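Local coordinates for lipoprotein (Colwellia psychrerythraea, PDB 3O0Y), which is a putative lipoprotein of unknown function, possibly related to metallopeptidases, at residues M68-P73 with A178-E183. Numbering follows the deposited sequence.
Sequences MEFYSP and AATIIE
T180 meets the backbone of Y71 across the contact: Y71 N donates to T180 OG1 over 3.0 Å in a nearly straight bond, the N-H...O angle being 165°. A chi1 of 61° sets OG1 between the backbone N and carbonyl carbon of T180, facing the loop, while CG2 lies against the CB atoms of F70 and S72. The threonine CB itself sits 3.4 Å from S72 N. OG1 is also hydrogen-bonded to the helix carbonyls of K176 and L177, so one hydroxyl ties the loop to the preceding helical turn. A valine here would probably keep much of the methyl contact but leave Y71 N without its acceptor. One turn on, E183 reaches out along an extended chain, CG anti to its backbone N (chi1 -160°), and its side chain crosses that of P73 at a slant, bringing OE2 to 3.4 Å from P73 CD. A water donates to E183 OE2 at 2.9 Å and is weakly linked to S72 OG. On the inner side I181 lies alongside Y71, CG1 4.1 Å from ring atom CD2, and both pack on P144 of helix 144-154. The tyrosine is held at its far end by a 2.6 Å hydrogen bond from Y71 OH to E69 OE1, which is approached from above the carboxylate plane. E69 OE2 in turn accepts from L48 N. K176, on the same helix as T180, makes a cation-pi contact with F70, a second tie between helix and loop. S72 OG bonds to N75 N, making S72 the N-cap of helix 73-92. The arrangement is a loop leading into a capped helix start, docked on helix 174-190 in the outer part of the largely helical DUF885 fold.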
ATOM      1  N   MET A  68      18.600  -2.086  12.550  1.00 13.65           N
ATOM      2  CA  MET A  68      17.610  -3.075  12.266  1.00 13.85           C
ATOM      3  C   MET A  68      16.342  -2.750  13.092  1.00 13.70           C
ATOM      4  O   MET A  68      16.399  -1.985  14.087  1.00 16.48           O
ATOM      5  CB  MET A  68      18.144  -4.485  12.631  1.00 12.44           C
ATOM      6  CG  MET A  68      17.205  -5.670  12.242  1.00 14.14           C
ATOM      7  SD  MET A  68      16.474  -5.736  10.594  1.00  5.76           S
ATOM      8  CE  MET A  68      17.982  -5.391   9.536  1.00 13.14           C
ATOM      9  N   GLU A  69      15.206  -3.314  12.674  1.00 12.71           N
ATOM     10  CA  GLU A  69      13.959  -3.215  13.420  1.00 11.40           C
ATOM     11  C   GLU A  69      13.801  -4.480  14.288  1.00 10.32           C
ATOM     12  O   GLU A  69      14.159  -5.550  13.849  1.00 12.15           O
ATOM     13  CB  GLU A  69      12.816  -3.148  12.449  1.00 12.06           C
ATOM     14  CG  GLU A  69      12.844  -1.901  11.579  1.00 10.65           C
ATOM     15  CD  GLU A  69      11.787  -1.851  10.456  1.00 12.95           C
ATOM     16  OE1 GLU A  69      11.025  -2.839  10.220  1.00 12.83           O
ATOM     17  OE2 GLU A  69      11.755  -0.794   9.740  1.00 13.68           O
ATOM     18  N   PHE A  70      13.255  -4.311  15.487  1.00 11.45           N
ATOM     19  CA  PHE A  70      12.981  -5.396  16.398  1.00 10.27           C
ATOM     20  C   PHE A  70      11.560  -5.329  16.888  1.00 10.32           C
ATOM     21  O   PHE A  70      10.950  -4.241  17.068  1.00 10.44           O
ATOM     22  CB  PHE A  70      13.961  -5.379  17.567  1.00 10.94           C
ATOM     23  CG  PHE A  70      15.411  -5.367  17.122  1.00 13.56           C
ATOM     24  CD1 PHE A  70      15.947  -6.436  16.433  1.00 16.41           C
ATOM     25  CD2 PHE A  70      16.188  -4.247  17.329  1.00 17.40           C
ATOM     26  CE1 PHE A  70      17.287  -6.402  15.985  1.00 16.27           C
ATOM     27  CE2 PHE A  70      17.507  -4.215  16.900  1.00 19.07           C
ATOM     28  CZ  PHE A  70      18.049  -5.292  16.263  1.00 16.25           C
ATOM     29  N   TYR A  71      11.030  -6.495  17.158  1.00  9.55           N
ATOM     30  CA  TYR A  71       9.589  -6.680  17.290  1.00 10.23           C
ATOM     31  C   TYR A  71       9.201  -7.427  18.555  1.00  9.52           C
ATOM     32  O   TYR A  71       8.137  -8.009  18.599  1.00 11.97           O
ATOM     33  CB  TYR A  71       9.034  -7.436  16.055  1.00 10.47           C
ATOM     34  CG  TYR A  71       9.048  -6.543  14.852  1.00  8.68           C
ATOM     35  CD1 TYR A  71       8.055  -5.637  14.670  1.00 11.18           C
ATOM     36  CD2 TYR A  71      10.140  -6.517  13.995  1.00  9.07           C
ATOM     37  CE1 TYR A  71       8.064  -4.759  13.566  1.00 10.76           C
ATOM     38  CE2 TYR A  71      10.200  -5.651  12.971  1.00  8.87           C
ATOM     39  CZ  TYR A  71       9.151  -4.760  12.744  1.00 12.07           C
ATOM     40  OH  TYR A  71       9.216  -3.880  11.701  1.00 12.49           O
ATOM     41  N   SER A  72      10.006  -7.368  19.626  1.00 10.20           N
ATOM     42  CA  SER A  72       9.652  -8.112  20.858  1.00 10.97           C
ATOM     43  C   SER A  72       8.355  -7.531  21.464  1.00 10.66           C
ATOM     44  O   SER A  72       8.021  -6.398  21.205  1.00 10.26           O
ATOM     45  CB  SER A  72      10.767  -7.988  21.894  1.00 10.78           C
ATOM     46  OG  SER A  72      10.745  -6.768  22.618  1.00 11.09           O
ATOM     47  N   PRO A  73       7.692  -8.272  22.360  1.00 11.31           N
ATOM     48  CA  PRO A  73       6.580  -7.669  23.121  1.00  9.22           C
ATOM     49  C   PRO A  73       6.912  -6.335  23.778  1.00 10.45           C
ATOM     50  O   PRO A  73       6.116  -5.409  23.705  1.00 11.23           O
ATOM     51  CB  PRO A  73       6.275  -8.757  24.188  1.00  8.84           C
ATOM     52  CG  PRO A  73       6.550  -9.982  23.453  1.00 10.34           C
ATOM     53  CD  PRO A  73       7.816  -9.700  22.663  1.00 12.31           C
ATOM     54  N   ALA A 178      14.728 -12.170  13.836  1.00 13.44           N
ATOM     55  CA  ALA A 178      13.956 -13.431  13.913  1.00 13.05           C
ATOM     56  C   ALA A 178      13.542 -13.792  15.322  1.00 12.04           C
ATOM     57  O   ALA A 178      12.393 -14.151  15.511  1.00 11.64           O
ATOM     58  CB  ALA A 178      14.699 -14.570  13.295  1.00 12.12           C
ATOM     59  N   ALA A 179      14.436 -13.670  16.293  1.00 11.03           N
ATOM     60  CA  ALA A 179      14.092 -14.084  17.685  1.00 11.94           C
ATOM     61  C   ALA A 179      13.006 -13.171  18.241  1.00 11.54           C
ATOM     62  O   ALA A 179      12.089 -13.643  18.857  1.00 11.32           O
ATOM     63  CB  ALA A 179      15.292 -14.079  18.559  1.00 10.13           C
ATOM     64  N   THR A 180      13.038 -11.859  17.907  1.00 10.50           N
ATOM     65  CA  THR A 180      12.044 -10.976  18.490  1.00 10.25           C
ATOM     66  C   THR A 180      10.680 -11.241  17.811  1.00 11.25           C
ATOM     67  O   THR A 180       9.658 -11.166  18.476  1.00 11.56           O
ATOM     68  CB  THR A 180      12.451  -9.496  18.451  1.00 11.53           C
ATOM     69  OG1 THR A 180      12.633  -9.053  17.080  1.00  9.55           O
ATOM     70  CG2 THR A 180      13.779  -9.214  19.248  1.00 10.26           C
ATOM     71  N   ILE A 181      10.677 -11.499  16.499  1.00 11.66           N
ATOM     72  CA  ILE A 181       9.452 -11.846  15.729  1.00 12.11           C
ATOM     73  C   ILE A 181       8.787 -13.086  16.301  1.00 11.14           C
ATOM     74  O   ILE A 181       7.570 -13.109  16.605  1.00 10.00           O
ATOM     75  CB  ILE A 181       9.714 -11.989  14.236  1.00 11.13           C
ATOM     76  CG1 ILE A 181      10.063 -10.593  13.653  1.00 11.78           C
ATOM     77  CG2 ILE A 181       8.492 -12.637  13.495  1.00 12.01           C
ATOM     78  CD1 ILE A 181      10.437 -10.582  12.215  1.00 10.92           C
ATOM     79  N   ILE A 182       9.589 -14.121  16.557  1.00 11.71           N
ATOM     80  CA  ILE A 182       9.053 -15.321  17.184  1.00 11.77           C
ATOM     81  C   ILE A 182       8.520 -15.050  18.544  1.00 12.07           C
ATOM     82  O   ILE A 182       7.434 -15.545  18.896  1.00 11.72           O
ATOM     83  CB  ILE A 182      10.143 -16.457  17.233  1.00 12.18           C
ATOM     84  CG1 ILE A 182      10.439 -16.918  15.796  1.00 14.32           C
ATOM     85  CG2 ILE A 182       9.677 -17.594  18.157  1.00 12.43           C
ATOM     86  CD1 ILE A 182      11.835 -17.682  15.599  1.00 12.52           C
ATOM     87  N   GLU A 183       9.228 -14.252  19.324  1.00 11.79           N
ATOM     88  CA  GLU A 183       8.732 -13.901  20.660  1.00 12.90           C
ATOM     89  C   GLU A 183       7.368 -13.234  20.609  1.00 12.62           C
ATOM     90  O   GLU A 183       6.522 -13.528  21.464  1.00 12.14           O
ATOM     91  CB  GLU A 183       9.719 -12.978  21.372  1.00 14.84           C
ATOM     92  CG  GLU A 183       9.589 -12.907  22.847  1.00 20.74           C
ATOM     93  CD  GLU A 183      10.522 -11.848  23.436  1.00 24.65           C
ATOM     94  OE1 GLU A 183      11.548 -11.481  22.751  1.00 23.02           O
ATOM     95  OE2 GLU A 183      10.160 -11.359  24.556  1.00 27.55           O
TER
HETATM   96  O   HOH W   1       9.723  -8.626  25.329  1.00 15.19           O